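Local coordinates for 2-polyprenyl-6-methoxyphenol hydroxylase-like FAD-dependent oxidoreductase (Streptomyces sp. NRRL 11266, PDB 6UI5), which belongs to the FAD-dependent aromatic-ring hydroxylase-like oxidoreductases and binds flavin-adenine dinucleotide in a Rossmann-type domain, at residues A43-Q56 and N293-V305. Sequence-based numbering, arbitrary orientation.
Sequences AMAINAGTLEMLDQ and NGQGLGTAIGDAV. With FAD (flavin-adenine dinucleotide), chain C.
The flat amide of Asn47 meets the backbone of Asn293 through its nitrogen. Asn47 ND2 donates to Asn293 O (3.2 Å), which sits 22° out of the amide plane. ND2 also bonds to Asn381. Asn47 OD1 is gripped twice from its own helix. Thr50 N comes nearly end-on to the C=O bond, which caps helix 48-55, while Thr50 OG1 donates from above the carbonyl plane. Asn47 CG lies between its backbone N and carbonyl carbon (chi1 65°). From this position the amide can turn OD1 back to the first turn of the helix.

The flavin is the second flat group. Ala43 CB lies over one face, 3.6 Å from FAD C2. Gly294 CA approaches O2 from the other side of the ring plane. Leu297 CB meets the O2 edge at 3.1 Å. The Leu297 branch CD2 touches Ile46 CD1 (3.5 Å).

Farther along, the helices pack at 31°. Thr50 OG1 comes within 3.0 Å of Gly298 CA, where there is no side chain to intervene. Met53 is a knob in a hole formed by Gly298, Ile301, Gly302 and Val305. SD lies 3.4 Å from Gly302 CA, and a bend at chi3 brings CE to 3.6 Å from Gly298 O.

The N-terminal end of helix 295-305 thus faces flavin O2, where its dipole may stabilise negative charge. This arrangement is characteristic of the FAD-binding domain of aromatic-ring hydroxylase-type flavoproteins.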
loop_
_atom_site.group_PDB
_atom_site.type_symbol
_atom_site.label_atom_id
_atom_site.label_comp_id
_atom_site.label_asym_id
_atom_site.label_seq_id
_atom_site.Cartn_x
_atom_site.Cartn_y
_atom_site.Cartn_z
ATOM N N ALA A 43 -19.599 20.233 6.167
ATOM C CA ALA A 43 -19.274 19.556 4.912
ATOM C C ALA A 43 -19.671 20.392 3.700
ATOM O O ALA A 43 -20.784 20.923 3.623
ATOM C CB ALA A 43 -19.972 18.195 4.829
ATOM N N MET A 44 -18.757 20.478 2.735
ATOM C CA MET A 44 -19.002 21.213 1.506
ATOM C C MET A 44 -19.168 20.317 0.287
ATOM O O MET A 44 -19.340 20.829 -0.824
ATOM C CB MET A 44 -17.866 22.202 1.252
ATOM C CG MET A 44 -17.707 23.245 2.343
ATOM S SD MET A 44 -16.718 24.637 1.753
ATOM C CE MET A 44 -15.477 23.742 0.794
ATOM N N ALA A 45 -19.145 19.000 0.455
ATOM C CA ALA A 45 -19.007 18.104 -0.681
ATOM C C ALA A 45 -19.862 16.866 -0.473
ATOM O O ALA A 45 -20.171 16.460 0.649
ATOM C CB ALA A 45 -17.547 17.678 -0.904
ATOM N N ILE A 46 -20.218 16.264 -1.594
ATOM C CA ILE A 46 -21.009 15.045 -1.657
ATOM C C ILE A 46 -20.382 14.226 -2.764
ATOM O O ILE A 46 -20.229 14.732 -3.885
ATOM C CB ILE A 46 -22.482 15.343 -1.975
ATOM C CG1 ILE A 46 -23.125 16.119 -0.832
ATOM C CG2 ILE A 46 -23.229 14.080 -2.294
ATOM C CD1 ILE A 46 -23.776 15.257 0.191
ATOM N N ASN A 47 -19.972 12.995 -2.458
ATOM C CA ASN A 47 -19.280 12.195 -3.472
ATOM C C ASN A 47 -20.268 11.380 -4.315
ATOM O O ASN A 47 -21.487 11.397 -4.092
ATOM C CB ASN A 47 -18.232 11.289 -2.831
ATOM C CG ASN A 47 -18.834 10.238 -1.916
ATOM O OD1 ASN A 47 -20.024 9.870 -2.019
ATOM N ND2 ASN A 47 -18.005 9.735 -1.006
ATOM N N ALA A 48 -19.728 10.623 -5.287
ATOM C CA ALA A 48 -20.589 9.955 -6.271
ATOM C C ALA A 48 -21.465 8.875 -5.639
ATOM O O ALA A 48 -22.630 8.714 -6.020
ATOM C CB ALA A 48 -19.749 9.362 -7.387
ATOM N N GLY A 49 -20.937 8.134 -4.664
ATOM C CA GLY A 49 -21.746 7.105 -4.028
ATOM C C GLY A 49 -22.894 7.678 -3.216
ATOM O O GLY A 49 -23.990 7.098 -3.169
ATOM N N THR A 50 -22.653 8.825 -2.552
ATOM C CA THR A 50 -23.703 9.491 -1.798
ATOM C C THR A 50 -24.747 10.062 -2.734
ATOM O O THR A 50 -25.949 10.006 -2.446
ATOM C CB THR A 50 -23.102 10.600 -0.935
ATOM O OG1 THR A 50 -22.168 10.028 -0.016
ATOM C CG2 THR A 50 -24.196 11.334 -0.187
ATOM N N LEU A 51 -24.309 10.610 -3.866
ATOM C CA LEU A 51 -25.267 11.077 -4.864
ATOM C C LEU A 51 -26.194 9.953 -5.340
ATOM O O LEU A 51 -27.416 10.141 -5.364
ATOM C CB LEU A 51 -24.533 11.731 -6.028
ATOM C CG LEU A 51 -24.120 13.167 -5.680
ATOM C CD1 LEU A 51 -23.018 13.718 -6.617
ATOM C CD2 LEU A 51 -25.348 14.050 -5.676
ATOM N N GLU A 52 -25.651 8.765 -5.691
ATOM C CA GLU A 52 -26.526 7.677 -6.172
ATOM C C GLU A 52 -27.564 7.288 -5.120
ATOM O O GLU A 52 -28.746 7.122 -5.436
ATOM C CB GLU A 52 -25.740 6.414 -6.613
ATOM C CG GLU A 52 -24.372 6.601 -7.304
ATOM C CD GLU A 52 -23.633 5.257 -7.659
ATOM O OE1 GLU A 52 -23.096 5.184 -8.790
ATOM O OE2 GLU A 52 -23.593 4.287 -6.839
ATOM N N MET A 53 -27.141 7.148 -3.855
ATOM C CA MET A 53 -28.088 6.793 -2.798
ATOM C C MET A 53 -29.157 7.854 -2.595
ATOM O O MET A 53 -30.286 7.521 -2.220
ATOM C CB MET A 53 -27.362 6.576 -1.476
ATOM C CG MET A 53 -26.546 5.326 -1.462
ATOM S SD MET A 53 -25.892 5.058 0.169
ATOM C CE MET A 53 -24.285 5.869 0.012
ATOM N N LEU A 54 -28.819 9.134 -2.798
ATOM C CA LEU A 54 -29.843 10.169 -2.700
ATOM C C LEU A 54 -30.703 10.206 -3.954
ATOM O O LEU A 54 -31.887 10.556 -3.877
ATOM C CB LEU A 54 -29.220 11.548 -2.453
ATOM C CG LEU A 54 -28.420 11.861 -1.187
ATOM C CD1 LEU A 54 -27.678 13.204 -1.316
ATOM C CD2 LEU A 54 -29.340 11.954 -0.015
ATOM N N ASP A 55 -30.129 9.838 -5.106
ATOM C CA ASP A 55 -30.907 9.771 -6.343
ATOM C C ASP A 55 -32.018 8.737 -6.233
ATOM O O ASP A 55 -33.127 8.946 -6.729
ATOM C CB ASP A 55 -29.998 9.445 -7.519
ATOM C CG ASP A 55 -29.802 10.611 -8.437
ATOM O OD1 ASP A 55 -30.634 11.549 -8.395
ATOM O OD2 ASP A 55 -28.828 10.581 -9.217
ATOM N N GLN A 56 -31.740 7.622 -5.563
ATOM C CA GLN A 56 -32.735 6.585 -5.329
ATOM C C GLN A 56 -33.978 7.095 -4.616
ATOM O O GLN A 56 -34.977 6.362 -4.556
ATOM C CB GLN A 56 -32.071 5.450 -4.529
ATOM C CG GLN A 56 -31.171 4.575 -5.421
ATOM C CD GLN A 56 -30.387 3.560 -4.649
ATOM O OE1 GLN A 56 -29.418 3.015 -5.184
ATOM N NE2 GLN A 56 -30.779 3.299 -3.366
ATOM N N ASN A 293 -12.623 12.874 1.244
ATOM C CA ASN A 293 -13.390 12.395 0.089
ATOM C C ASN A 293 -14.887 12.369 0.339
ATOM O O ASN A 293 -15.634 11.855 -0.491
ATOM C CB ASN A 293 -12.936 10.997 -0.328
ATOM C CG ASN A 293 -11.432 10.870 -0.364
ATOM O OD1 ASN A 293 -10.832 10.288 0.531
ATOM N ND2 ASN A 293 -10.813 11.419 -1.402
ATOM N N GLY A 294 -15.347 12.902 1.463
ATOM C CA GLY A 294 -16.753 12.820 1.807
ATOM C C GLY A 294 -17.160 11.484 2.376
ATOM O O GLY A 294 -18.347 11.135 2.337
ATOM N N GLN A 295 -16.205 10.720 2.916
ATOM C CA GLN A 295 -16.535 9.364 3.346
ATOM C C GLN A 295 -17.414 9.343 4.585
ATOM O O GLN A 295 -18.253 8.446 4.718
ATOM C CB GLN A 295 -15.258 8.575 3.592
ATOM C CG GLN A 295 -14.451 8.353 2.330
ATOM C CD GLN A 295 -13.265 7.504 2.599
ATOM O OE1 GLN A 295 -13.363 6.475 3.286
ATOM N NE2 GLN A 295 -12.109 7.944 2.114
ATOM N N GLY A 296 -17.222 10.289 5.518
ATOM C CA GLY A 296 -18.080 10.330 6.694
ATOM C C GLY A 296 -19.542 10.448 6.313
ATOM O O GLY A 296 -20.402 9.754 6.863
ATOM N N LEU A 297 -19.835 11.308 5.334
ATOM C CA LEU A 297 -21.196 11.486 4.868
ATOM C C LEU A 297 -21.662 10.279 4.064
ATOM O O LEU A 297 -22.785 9.794 4.254
ATOM C CB LEU A 297 -21.247 12.757 4.033
ATOM C CG LEU A 297 -22.561 13.442 3.749
ATOM C CD1 LEU A 297 -23.344 13.446 5.017
ATOM C CD2 LEU A 297 -22.211 14.844 3.330
ATOM N N GLY A 298 -20.801 9.770 3.172
ATOM C CA GLY A 298 -21.163 8.598 2.383
ATOM C C GLY A 298 -21.531 7.399 3.236
ATOM O O GLY A 298 -22.587 6.786 3.046
ATOM N N THR A 299 -20.659 7.042 4.181
ATOM C CA THR A 299 -20.952 5.915 5.055
ATOM C C THR A 299 -22.186 6.192 5.908
ATOM O O THR A 299 -23.009 5.296 6.136
ATOM C CB THR A 299 -19.730 5.590 5.919
ATOM O OG1 THR A 299 -19.322 6.754 6.634
ATOM C CG2 THR A 299 -18.555 5.169 5.041
ATOM N N ALA A 300 -22.358 7.436 6.354
ATOM C CA ALA A 300 -23.520 7.762 7.174
ATOM C C ALA A 300 -24.811 7.500 6.409
ATOM O O ALA A 300 -25.708 6.806 6.893
ATOM C CB ALA A 300 -23.454 9.227 7.627
ATOM N N ILE A 301 -24.931 8.078 5.214
ATOM C CA ILE A 301 -26.114 7.845 4.402
ATOM C C ILE A 301 -26.189 6.370 4.004
ATOM O O ILE A 301 -27.251 5.743 4.091
ATOM C CB ILE A 301 -26.088 8.784 3.186
ATOM C CG1 ILE A 301 -26.127 10.243 3.647
ATOM C CG2 ILE A 301 -27.262 8.516 2.303
ATOM C CD1 ILE A 301 -27.509 10.681 4.024
ATOM N N GLY A 302 -25.045 5.792 3.612
ATOM C CA GLY A 302 -24.975 4.359 3.320
ATOM C C GLY A 302 -25.490 3.501 4.453
ATOM O O GLY A 302 -26.225 2.545 4.224
ATOM N N ASP A 303 -25.152 3.863 5.699
ATOM C CA ASP A 303 -25.622 3.090 6.845
ATOM C C ASP A 303 -27.147 3.061 6.888
ATOM O O ASP A 303 -27.765 2.005 7.075
ATOM C CB ASP A 303 -25.071 3.682 8.151
ATOM C CG ASP A 303 -23.617 3.301 8.443
ATOM O OD1 ASP A 303 -23.038 2.421 7.774
ATOM O OD2 ASP A 303 -23.053 3.886 9.393
ATOM N N ALA A 304 -27.773 4.224 6.714
ATOM C CA ALA A 304 -29.219 4.311 6.868
ATOM C C ALA A 304 -29.933 3.636 5.712
ATOM O O ALA A 304 -30.986 3.005 5.900
ATOM C CB ALA A 304 -29.658 5.782 6.973
ATOM N N VAL A 305 -29.405 3.796 4.501
ATOM C CA VAL A 305 -30.048 3.166 3.356
ATOM C C VAL A 305 -30.009 1.653 3.513
ATOM O O VAL A 305 -31.012 0.969 3.287
ATOM C CB VAL A 305 -29.393 3.665 2.057
ATOM C CG1 VAL A 305 -29.905 2.905 0.848
ATOM C CG2 VAL A 305 -29.681 5.177 1.900
HETATM P PA FAD C . -23.765 13.894 13.667
HETATM O O1A FAD C . -23.575 14.763 12.444
HETATM O O2A FAD C . -22.650 14.201 14.653
HETATM O O5B FAD C . -25.306 14.034 14.264
HETATM C C5B FAD C . -25.636 13.447 15.513
HETATM C C4B FAD C . -26.879 14.197 16.094
HETATM O O4B FAD C . -27.359 13.638 17.178
HETATM C C3B FAD C . -26.474 15.627 16.526
HETATM O O3B FAD C . -27.472 16.482 16.171
HETATM C C2B FAD C . -26.358 15.533 18.061
HETATM O O2B FAD C . -26.443 16.912 18.608
HETATM C C1B FAD C . -27.403 14.804 18.344
HETATM N N9A FAD C . -27.361 14.077 19.597
HETATM C C8A FAD C . -26.272 13.534 20.187
HETATM N N7A FAD C . -26.682 12.885 21.298
HETATM C C5A FAD C . -28.028 13.011 21.379
HETATM C C6A FAD C . -28.964 12.549 22.297
HETATM N N6A FAD C . -28.999 11.778 23.530
HETATM N N1A FAD C . -30.261 12.828 22.143
HETATM C C2A FAD C . -30.678 13.555 21.083
HETATM N N3A FAD C . -29.762 13.995 20.174
HETATM C C4A FAD C . -28.445 13.730 20.321
HETATM N N1 FAD C . -18.274 15.207 6.230
HETATM C C2 FAD C . -18.034 15.194 4.758
HETATM O O2 FAD C . -18.669 14.503 4.031
HETATM N N3 FAD C . -16.972 16.078 4.198
HETATM C C4 FAD C . -16.198 16.933 5.099
HETATM O O4 FAD C . -15.349 17.648 4.685
HETATM C C4X FAD C . -16.467 16.918 6.583
HETATM N N5 FAD C . -15.664 17.780 7.420
HETATM C C5X FAD C . -15.895 17.777 8.885
HETATM C C6 FAD C . -15.109 18.610 9.685
HETATM C C7 FAD C . -15.308 18.634 11.060
HETATM C C7M FAD C . -14.317 19.622 11.661
HETATM C C8 FAD C . -16.291 17.837 11.667
HETATM C C8M FAD C . -16.439 17.934 13.191
HETATM C C9 FAD C . -17.083 16.996 10.865
HETATM C C9A FAD C . -16.892 16.952 9.464
HETATM N N10 FAD C . -17.727 16.044 8.588
HETATM C C10 FAD C . -17.497 16.059 7.146
HETATM C "C1'" FAD C . -18.783 15.225 9.215
HETATM C "C2'" FAD C . -18.772 13.697 9.028
HETATM O "O2'" FAD C . -19.307 13.321 7.814
HETATM C "C3'" FAD C . -19.699 13.038 10.048
HETATM O "O3'" FAD C . -19.432 11.672 10.008
HETATM C "C4'" FAD C . -21.210 13.190 9.778
HETATM O "O4'" FAD C . -21.658 14.516 9.739
HETATM C "C5'" FAD C . -21.861 12.513 10.991
HETATM O "O5'" FAD C . -23.199 12.195 10.732
HETATM P P FAD C . -24.151 11.561 11.926
HETATM O O1P FAD C . -25.592 11.901 11.630
HETATM O O2P FAD C . -23.940 10.079 12.170
HETATM O O3P FAD C . -23.619 12.285 13.313
#